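Local coordinates for protein tudor (Drosophila melanogaster, PDB 4Q5W) that probably acts in the piRNA pathway with the Piwi proteins Aubergine and AGO3 and binds proteins in a methylation-dependent manner, here represented by its ninth extended Tudor domain, at residues 7-12 with 82-87; 16-21 with 107-112. All coordinates share one frame; numbering follows the deposited sequence. Where two conformers were deposited one is given.

Both contacts draw on the sheet that contains strands 5-11 and 16-21, but they face different surroundings. Contact 1 lies near the centre of the chain yet is a surface contact, small and largely polar: strand 5-11 meets the loop between strands 77-81 and 87-90, so that two lobes of the extended Tudor domain touch. Contact 2 is larger and mostly buried, an antiparallel strand pairing inside one lobe, with regular backbone hydrogen bonds and mainly apolar side-chain packing on both faces. Their centres are about 8 Å apart. They are joined directly, as H10 O probably accepts a hydrogen bond from Y18 N and D83 O one from Q20 NE2.

Contact 1 of 2, residues 7-12 with 82-87; sequences IITHVE and IDYGNT
In strand 5-11, part of the OB-fold-like lobe that extends the Tudor barrel, T9 and H10 form a classic beta bulge, both facing Y18 of strand 16-21, and they meet Y84, G85 and N86 of the barrel's loop between strands 77-81 and 87-90. With chi1 at 50°, the T9 hydroxyl sits between its own backbone N and carbonyl carbon, and OG1 donates to Y84 O over 2.7 Å, in the carbonyl plane and on a lone pair. The T9 methyl turns to the phenol, CG2 lying 3.8 Å from Y84 CD2, while the Y84 ring also meets Y64 at a steep angle and rests on helix 25-37. H10 lays its imidazole against the backbone of G85 and N86. One face receives the CH of N86, whose CA is 3.8 Å from the ring centroid, and CD2 comes within 3.4 Å of G85 O. A side chain at G85 would have little room, since a beta carbon there would fall 3.2 Å from H10 CB. The ring's rotation is probably restrained at its edge, where H10 NE2 donates a nearly straight 3.1 Å bond to the anti side of E12 OE1, 30° out of the carboxylate plane.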
ATOM      1  N   ILE A   7       1.358  -9.214  -3.370  1.00 12.57           N
ATOM      2  CA  ILE A   7       0.607  -8.232  -4.147  0.50 12.52           C
ATOM      3  C   ILE A   7       0.898  -6.830  -3.632  1.00 14.26           C
ATOM      4  O   ILE A   7       0.769  -6.564  -2.432  1.00 13.07           O
ATOM      5  CB  ILE A   7      -0.900  -8.461  -4.049  0.50 13.74           C
ATOM      6  CG1 ILE A   7      -1.283  -9.802  -4.674  0.50 16.57           C
ATOM      7  CG2 ILE A   7      -1.660  -7.318  -4.727  0.50 15.85           C
ATOM      8  CD1 ILE A   7      -2.735 -10.163  -4.452  0.50 20.83           C
ATOM      9  N   ILE A   8       1.301  -5.931  -4.525  1.00 12.99           N
ATOM     10  CA  ILE A   8       1.541  -4.548  -4.128  1.00 10.08           C
ATOM     11  C   ILE A   8       0.215  -3.816  -3.991  1.00 11.14           C
ATOM     12  O   ILE A   8      -0.582  -3.764  -4.931  1.00 13.70           O
ATOM     13  CB  ILE A   8       2.495  -3.839  -5.111  1.00  9.17           C
ATOM     14  CG1 ILE A   8       3.869  -4.508  -5.017  1.00 15.12           C
ATOM     15  CG2 ILE A   8       2.602  -2.344  -4.799  1.00 12.24           C
ATOM     16  CD1 ILE A   8       4.888  -4.010  -6.028  1.00 17.19           C
ATOM     17  N   THR A   9      -0.022  -3.285  -2.792  1.00 12.80           N
ATOM     18  CA  THR A   9      -1.281  -2.622  -2.466  1.00 13.01           C
ATOM     19  C   THR A   9      -1.171  -1.097  -2.379  1.00 12.04           C
ATOM     20  O   THR A   9      -2.183  -0.398  -2.485  1.00 16.83           O
ATOM     21  CB  THR A   9      -1.898  -3.185  -1.161  1.00 12.64           C
ATOM     22  OG1 THR A   9      -0.911  -3.212  -0.127  1.00 14.98           O
ATOM     23  CG2 THR A   9      -2.419  -4.590  -1.389  1.00 14.01           C
ATOM     24  N   HIS A  10       0.042  -0.578  -2.197  1.00 15.04           N
ATOM     25  CA  HIS A  10       0.240   0.878  -2.189  1.00 14.74           C
ATOM     26  C   HIS A  10       1.688   1.255  -2.408  1.00 15.93           C
ATOM     27  O   HIS A  10       2.589   0.679  -1.809  1.00 11.47           O
ATOM     28  CB  HIS A  10      -0.213   1.513  -0.865  1.00 11.98           C
ATOM     29  CG  HIS A  10       0.022   2.993  -0.801  1.00 13.44           C
ATOM     30  ND1 HIS A  10      -0.653   3.886  -1.607  1.00 17.12           N
ATOM     31  CD2 HIS A  10       0.864   3.734  -0.042  1.00 15.61           C
ATOM     32  CE1 HIS A  10      -0.241   5.114  -1.343  1.00 16.84           C
ATOM     33  NE2 HIS A  10       0.684   5.049  -0.400  1.00 16.22           N
ATOM     34  N   VAL A  11       1.909   2.254  -3.249  1.00 16.71           N
ATOM     35  CA  VAL A  11       3.256   2.767  -3.448  1.00 15.94           C
ATOM     36  C   VAL A  11       3.362   4.192  -2.937  1.00 14.24           C
ATOM     37  O   VAL A  11       2.703   5.084  -3.458  1.00 16.57           O
ATOM     38  CB  VAL A  11       3.640   2.745  -4.930  1.00 13.16           C
ATOM     39  CG1 VAL A  11       5.005   3.428  -5.130  1.00 12.27           C
ATOM     40  CG2 VAL A  11       3.668   1.321  -5.420  1.00 14.64           C
ATOM     41  N   GLU A  12       4.178   4.410  -1.909  1.00 13.86           N
ATOM     42  CA  GLU A  12       4.432   5.769  -1.436  1.00 16.45           C
ATOM     43  C   GLU A  12       5.556   6.382  -2.267  1.00 16.53           C
ATOM     44  O   GLU A  12       5.469   7.523  -2.723  1.00 15.87           O
ATOM     45  CB  GLU A  12       4.817   5.757   0.042  1.00 20.26           C
ATOM     46  CG  GLU A  12       4.922   7.146   0.657  1.00 21.93           C
ATOM     47  CD  GLU A  12       3.573   7.842   0.757  1.00 27.44           C
ATOM     48  OE1 GLU A  12       2.540   7.148   0.880  1.00 29.24           O
ATOM     49  OE2 GLU A  12       3.545   9.084   0.703  1.00 24.22           O
ATOM     50  N   ILE A  82      -4.765   0.403   7.177  1.00 11.41           N
ATOM     51  CA  ILE A  82      -3.553  -0.261   7.651  1.00 14.01           C
ATOM     52  C   ILE A  82      -3.210  -1.570   6.955  1.00 12.21           C
ATOM     53  O   ILE A  82      -2.036  -1.935   6.862  1.00 13.79           O
ATOM     54  CB  ILE A  82      -3.571  -0.490   9.171  1.00 12.72           C
ATOM     55  CG1 ILE A  82      -4.735  -1.405   9.574  1.00 13.05           C
ATOM     56  CG2 ILE A  82      -3.630   0.845   9.896  1.00 14.32           C
ATOM     57  CD1 ILE A  82      -4.601  -1.955  10.983  1.00 11.56           C
ATOM     58  N   ASP A  83      -4.221  -2.275   6.463  1.00 12.79           N
ATOM     59  CA  ASP A  83      -3.967  -3.550   5.819  1.00 13.31           C
ATOM     60  C   ASP A  83      -3.450  -3.372   4.404  1.00 10.46           C
ATOM     61  O   ASP A  83      -2.940  -4.322   3.819  1.00 14.27           O
ATOM     62  CB  ASP A  83      -5.212  -4.444   5.861  1.00 11.19           C
ATOM     63  CG  ASP A  83      -5.526  -4.917   7.272  1.00 13.76           C
ATOM     64  OD1 ASP A  83      -4.561  -5.218   8.015  1.00 11.43           O
ATOM     65  OD2 ASP A  83      -6.720  -4.977   7.638  1.00 12.29           O
ATOM     66  N   TYR A  84      -3.545  -2.151   3.877  1.00  9.30           N
ATOM     67  CA  TYR A  84      -3.215  -1.890   2.469  1.00 13.62           C
ATOM     68  C   TYR A  84      -2.143  -0.825   2.277  1.00 16.08           C
ATOM     69  O   TYR A  84      -1.269  -0.952   1.398  1.00 14.35           O
ATOM     70  CB  TYR A  84      -4.474  -1.515   1.680  1.00 12.46           C
ATOM     71  CG  TYR A  84      -5.483  -2.635   1.631  1.00 14.77           C
ATOM     72  CD1 TYR A  84      -6.362  -2.860   2.689  1.00 11.68           C
ATOM     73  CD2 TYR A  84      -5.534  -3.498   0.549  1.00 15.91           C
ATOM     74  CE1 TYR A  84      -7.274  -3.896   2.648  1.00  9.64           C
ATOM     75  CE2 TYR A  84      -6.439  -4.528   0.508  1.00 12.70           C
ATOM     76  CZ  TYR A  84      -7.310  -4.720   1.566  1.00 14.29           C
ATOM     77  OH  TYR A  84      -8.218  -5.755   1.519  1.00 16.97           O
ATOM     78  N   GLY A  85      -2.217   0.238   3.071  1.00 11.25           N
ATOM     79  CA  GLY A  85      -1.195   1.271   3.030  1.00 10.12           C
ATOM     80  C   GLY A  85      -1.621   2.622   2.482  1.00 12.65           C
ATOM     81  O   GLY A  85      -0.998   3.634   2.799  1.00 13.64           O
ATOM     82  N   ASN A  86      -2.662   2.647   1.658  1.00 12.48           N
ATOM     83  CA  ASN A  86      -3.152   3.901   1.101  1.00 11.86           C
ATOM     84  C   ASN A  86      -3.863   4.740   2.149  1.00 12.84           C
ATOM     85  O   ASN A  86      -4.258   4.228   3.199  1.00 19.11           O
ATOM     86  CB  ASN A  86      -4.051   3.677  -0.125  1.00 14.67           C
ATOM     87  CG  ASN A  86      -5.256   2.814   0.177  1.00 17.35           C
ATOM     88  OD1 ASN A  86      -5.119   1.702   0.680  1.00 18.41           O
ATOM     89  ND2 ASN A  86      -6.447   3.329  -0.119  1.00 14.51           N
ATOM     90  N   THR A  87      -3.998   6.031   1.869  1.00 10.28           N
ATOM     91  CA  THR A  87      -4.648   6.946   2.797  1.00 10.84           C
ATOM     92  C   THR A  87      -5.913   7.530   2.182  1.00 16.88           C
ATOM     93  O   THR A  87      -6.108   7.498   0.967  1.00 19.48           O
ATOM     94  CB  THR A  87      -3.717   8.100   3.225  1.00 19.13           C
ATOM     95  OG1 THR A  87      -3.494   8.993   2.125  1.00 19.24           O
ATOM     96  CG2 THR A  87      -2.392   7.571   3.739  1.00 20.05           C
TER

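Contact 2 of 2, residues 16-21 with 107-112; sequences RIYLQF and AEICSM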
ATOM      1  N   ARG A  16       9.415   2.794  -0.444  1.00 13.53           N
ATOM      2  CA  ARG A  16       8.378   2.540   0.547  1.00 13.89           C
ATOM      3  C   ARG A  16       7.150   1.964  -0.142  1.00 11.01           C
ATOM      4  O   ARG A  16       6.254   2.694  -0.573  1.00 12.23           O
ATOM      5  CB  ARG A  16       8.042   3.825   1.321  1.00 15.42           C
ATOM      6  CG  ARG A  16       7.083   3.619   2.492  1.00 19.45           C
ATOM      7  CD  ARG A  16       6.971   4.881   3.329  1.00 22.15           C
ATOM      8  NE  ARG A  16       5.884   4.812   4.298  1.00 20.66           N
ATOM      9  CZ  ARG A  16       6.037   4.455   5.567  1.00 24.26           C
ATOM     10  NH1 ARG A  16       4.992   4.423   6.383  1.00 27.02           N
ATOM     11  NH2 ARG A  16       7.235   4.118   6.020  1.00 24.57           N
ATOM     12  N   ILE A  17       7.131   0.640  -0.252  1.00  9.00           N
ATOM     13  CA  ILE A  17       6.098  -0.057  -0.994  1.00 13.34           C
ATOM     14  C   ILE A  17       5.398  -1.031  -0.057  1.00 13.73           C
ATOM     15  O   ILE A  17       6.059  -1.838   0.588  1.00 16.22           O
ATOM     16  CB  ILE A  17       6.728  -0.851  -2.163  1.00 11.14           C
ATOM     17  CG1 ILE A  17       7.486   0.088  -3.102  1.00  9.99           C
ATOM     18  CG2 ILE A  17       5.666  -1.624  -2.956  1.00 13.03           C
ATOM     19  CD1 ILE A  17       8.257  -0.663  -4.173  1.00 14.01           C
ATOM     20  N   TYR A  18       4.072  -0.935   0.022  1.00 14.13           N
ATOM     21  CA  TYR A  18       3.257  -1.852   0.822  1.00 11.43           C
ATOM     22  C   TYR A  18       2.905  -3.105   0.030  1.00 11.82           C
ATOM     23  O   TYR A  18       2.367  -3.002  -1.070  1.00 13.21           O
ATOM     24  CB  TYR A  18       1.957  -1.158   1.247  1.00  9.74           C
ATOM     25  CG  TYR A  18       2.143  -0.099   2.311  1.00 12.77           C
ATOM     26  CD1 TYR A  18       2.568   1.181   1.977  1.00 15.50           C
ATOM     27  CD2 TYR A  18       1.871  -0.377   3.640  1.00 14.09           C
ATOM     28  CE1 TYR A  18       2.731   2.155   2.948  1.00 17.58           C
ATOM     29  CE2 TYR A  18       2.030   0.592   4.622  1.00 16.26           C
ATOM     30  CZ  TYR A  18       2.459   1.855   4.268  1.00 18.64           C
ATOM     31  OH  TYR A  18       2.620   2.817   5.243  1.00 17.83           O
ATOM     32  N   LEU A  19       3.206  -4.284   0.583  1.00 12.40           N
ATOM     33  CA  LEU A  19       2.912  -5.552  -0.082  1.00 13.14           C
ATOM     34  C   LEU A  19       2.218  -6.513   0.855  1.00 12.73           C
ATOM     35  O   LEU A  19       2.569  -6.599   2.028  1.00 14.32           O
ATOM     36  CB  LEU A  19       4.199  -6.272  -0.527  1.00 19.69           C
ATOM     37  CG  LEU A  19       5.024  -5.741  -1.687  1.00 28.35           C
ATOM     38  CD1 LEU A  19       5.773  -4.555  -1.204  1.00 34.43           C
ATOM     39  CD2 LEU A  19       5.982  -6.788  -2.203  1.00 28.31           C
ATOM     40  N   GLN A  20       1.282  -7.284   0.318  1.00 11.95           N
ATOM     41  CA  GLN A  20       0.681  -8.367   1.079  1.00 14.04           C
ATOM     42  C   GLN A  20       1.264  -9.684   0.600  1.00 14.98           C
ATOM     43  O   GLN A  20       1.047 -10.078  -0.537  1.00 11.34           O
ATOM     44  CB  GLN A  20      -0.832  -8.363   0.895  1.00 11.25           C
ATOM     45  CG  GLN A  20      -1.483  -7.083   1.404  1.00 13.47           C
ATOM     46  CD  GLN A  20      -2.969  -7.067   1.146  1.00 14.61           C
ATOM     47  OE1 GLN A  20      -3.491  -7.905   0.406  1.00 12.60           O
ATOM     48  NE2 GLN A  20      -3.668  -6.131   1.777  1.00 14.19           N
ATOM     49  N   PHE A  21       2.018 -10.357   1.464  1.00 15.14           N
ATOM     50  CA  PHE A  21       2.637 -11.626   1.086  1.00 12.16           C
ATOM     51  C   PHE A  21       1.599 -12.737   1.068  1.00 13.96           C
ATOM     52  O   PHE A  21       0.649 -12.713   1.853  1.00 14.39           O
ATOM     53  CB  PHE A  21       3.808 -11.946   2.006  1.00 13.02           C
ATOM     54  CG  PHE A  21       5.016 -11.112   1.713  1.00 14.99           C
ATOM     55  CD1 PHE A  21       5.205  -9.901   2.345  1.00 13.61           C
ATOM     56  CD2 PHE A  21       5.945 -11.527   0.770  1.00 14.87           C
ATOM     57  CE1 PHE A  21       6.307  -9.112   2.056  1.00 14.84           C
ATOM     58  CE2 PHE A  21       7.058 -10.745   0.479  1.00 16.34           C
ATOM     59  CZ  PHE A  21       7.235  -9.540   1.126  1.00 17.02           C
ATOM     60  N   ALA A 107      -0.425  -5.866   5.246  1.00 13.72           N
ATOM     61  CA  ALA A 107       0.657  -5.332   4.409  1.00 14.81           C
ATOM     62  C   ALA A 107       1.951  -5.083   5.178  1.00 19.82           C
ATOM     63  O   ALA A 107       1.935  -4.585   6.311  1.00 18.96           O
ATOM     64  CB  ALA A 107       0.219  -4.043   3.724  1.00 14.71           C
ATOM     65  N   GLU A 108       3.073  -5.428   4.550  1.00 11.75           N
ATOM     66  CA  GLU A 108       4.386  -5.126   5.097  1.00 14.67           C
ATOM     67  C   GLU A 108       5.053  -4.127   4.166  1.00 17.91           C
ATOM     68  O   GLU A 108       4.764  -4.102   2.974  1.00 18.16           O
ATOM     69  CB  GLU A 108       5.230  -6.393   5.208  1.00 19.11           C
ATOM     70  CG  GLU A 108       4.624  -7.428   6.129  1.00 25.84           C
ATOM     71  CD  GLU A 108       5.323  -8.772   6.061  1.00 31.25           C
ATOM     72  OE1 GLU A 108       4.701  -9.770   6.476  1.00 33.94           O
ATOM     73  OE2 GLU A 108       6.486  -8.836   5.596  1.00 30.56           O
ATOM     74  N   ILE A 109       5.935  -3.298   4.708  1.00 18.30           N
ATOM     75  CA  ILE A 109       6.622  -2.307   3.893  1.00 14.79           C
ATOM     76  C   ILE A 109       8.007  -2.787   3.462  1.00 12.66           C
ATOM     77  O   ILE A 109       8.791  -3.288   4.274  1.00 14.59           O
ATOM     78  CB  ILE A 109       6.791  -0.987   4.652  1.00 12.64           C
ATOM     79  CG1 ILE A 109       5.434  -0.451   5.104  1.00 17.30           C
ATOM     80  CG2 ILE A 109       7.514   0.037   3.787  1.00 17.38           C
ATOM     81  CD1 ILE A 109       5.536   0.767   6.012  1.00 18.81           C
ATOM     82  N   CYS A 110       8.297  -2.646   2.173  1.00 13.69           N
ATOM     83  CA  CYS A 110       9.619  -2.965   1.646  0.70 10.94           C
ATOM     84  C   CYS A 110      10.110  -1.840   0.754  1.00 11.70           C
ATOM     85  O   CYS A 110       9.349  -0.938   0.409  1.00 12.20           O
ATOM     86  CB  CYS A 110       9.574  -4.259   0.845  0.70 11.92           C
ATOM     87  SG  CYS A 110       9.071  -5.670   1.833  0.70 18.42           S
ATOM     88  N   SER A 111      11.377  -1.913   0.367  1.00 12.87           N
ATOM     89  CA  SER A 111      11.990  -0.892  -0.468  1.00 13.35           C
ATOM     90  C   SER A 111      12.687  -1.528  -1.660  1.00 12.12           C
ATOM     91  O   SER A 111      13.339  -2.551  -1.514  1.00 15.51           O
ATOM     92  CB  SER A 111      13.021  -0.118   0.353  1.00 16.45           C
ATOM     93  OG  SER A 111      13.787   0.756  -0.468  1.00 16.96           O
ATOM     94  N   MET A 112      12.561  -0.922  -2.837  1.00 11.51           N
ATOM     95  CA  MET A 112      13.410  -1.328  -3.946  1.00 10.27           C
ATOM     96  C   MET A 112      14.803  -0.781  -3.683  1.00 15.09           C
ATOM     97  O   MET A 112      15.002   0.053  -2.792  1.00 13.96           O
ATOM     98  CB  MET A 112      12.879  -0.794  -5.283  1.00 13.17           C
ATOM     99  CG  MET A 112      11.411  -1.100  -5.517  1.00 22.11           C
ATOM    100  SD  MET A 112      10.798  -0.428  -7.074  1.00 27.18           S
ATOM    101  CE  MET A 112      11.648  -1.554  -8.148  1.00 14.14           C
TER
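Y18 and I109, a non-hydrogen-bonded antiparallel pair, lie side by side and point the same way, so that the isoleucine runs along the phenol. I109 CG1 sits over one ring face, 3.6 Å from Y18 CE2, and CD1 continues to the phenolic end, 3.6 Å from Y18 OH. At the edge of the same ring, near its plane, stands A107 CB. The R16 chain, extended from CG to NE, brings its guanidinium to the same isoleucine: I109 CD1 lies over one face, 3.7 Å from R16 NH1. With an alanine in place of Y18, CG1 and CD1 of I109 would probably lose the flat surface they rest on, leaving that isoleucine freer to turn and A107 CB without its neighbour at the ring edge.

The other face of the sheet carries I17, L19, E108 and C110. Farther along, I17 CD1 presses on M112 CG at a tight 3.5 Å. F21 crosses E108 at about a right angle, ring and carboxylate planes 38° apart, and turns its edge toward C110 SG. E108 OE2 also bonds a HEPES molecule, probably from the crystallisation liquor. Between the faces, I17 and C110 exchange two backbone hydrogen bonds, as do L19 and E108; the shortest include I17 N to C110 O at 2.8 Å.

Strand 16-21 lies between strands 5-11 and 108-112 in the sheet of the OB-fold-like lobe, with L19 and F21 packing on strand 139-144 and I17, C110 and M112 on strand 153-158.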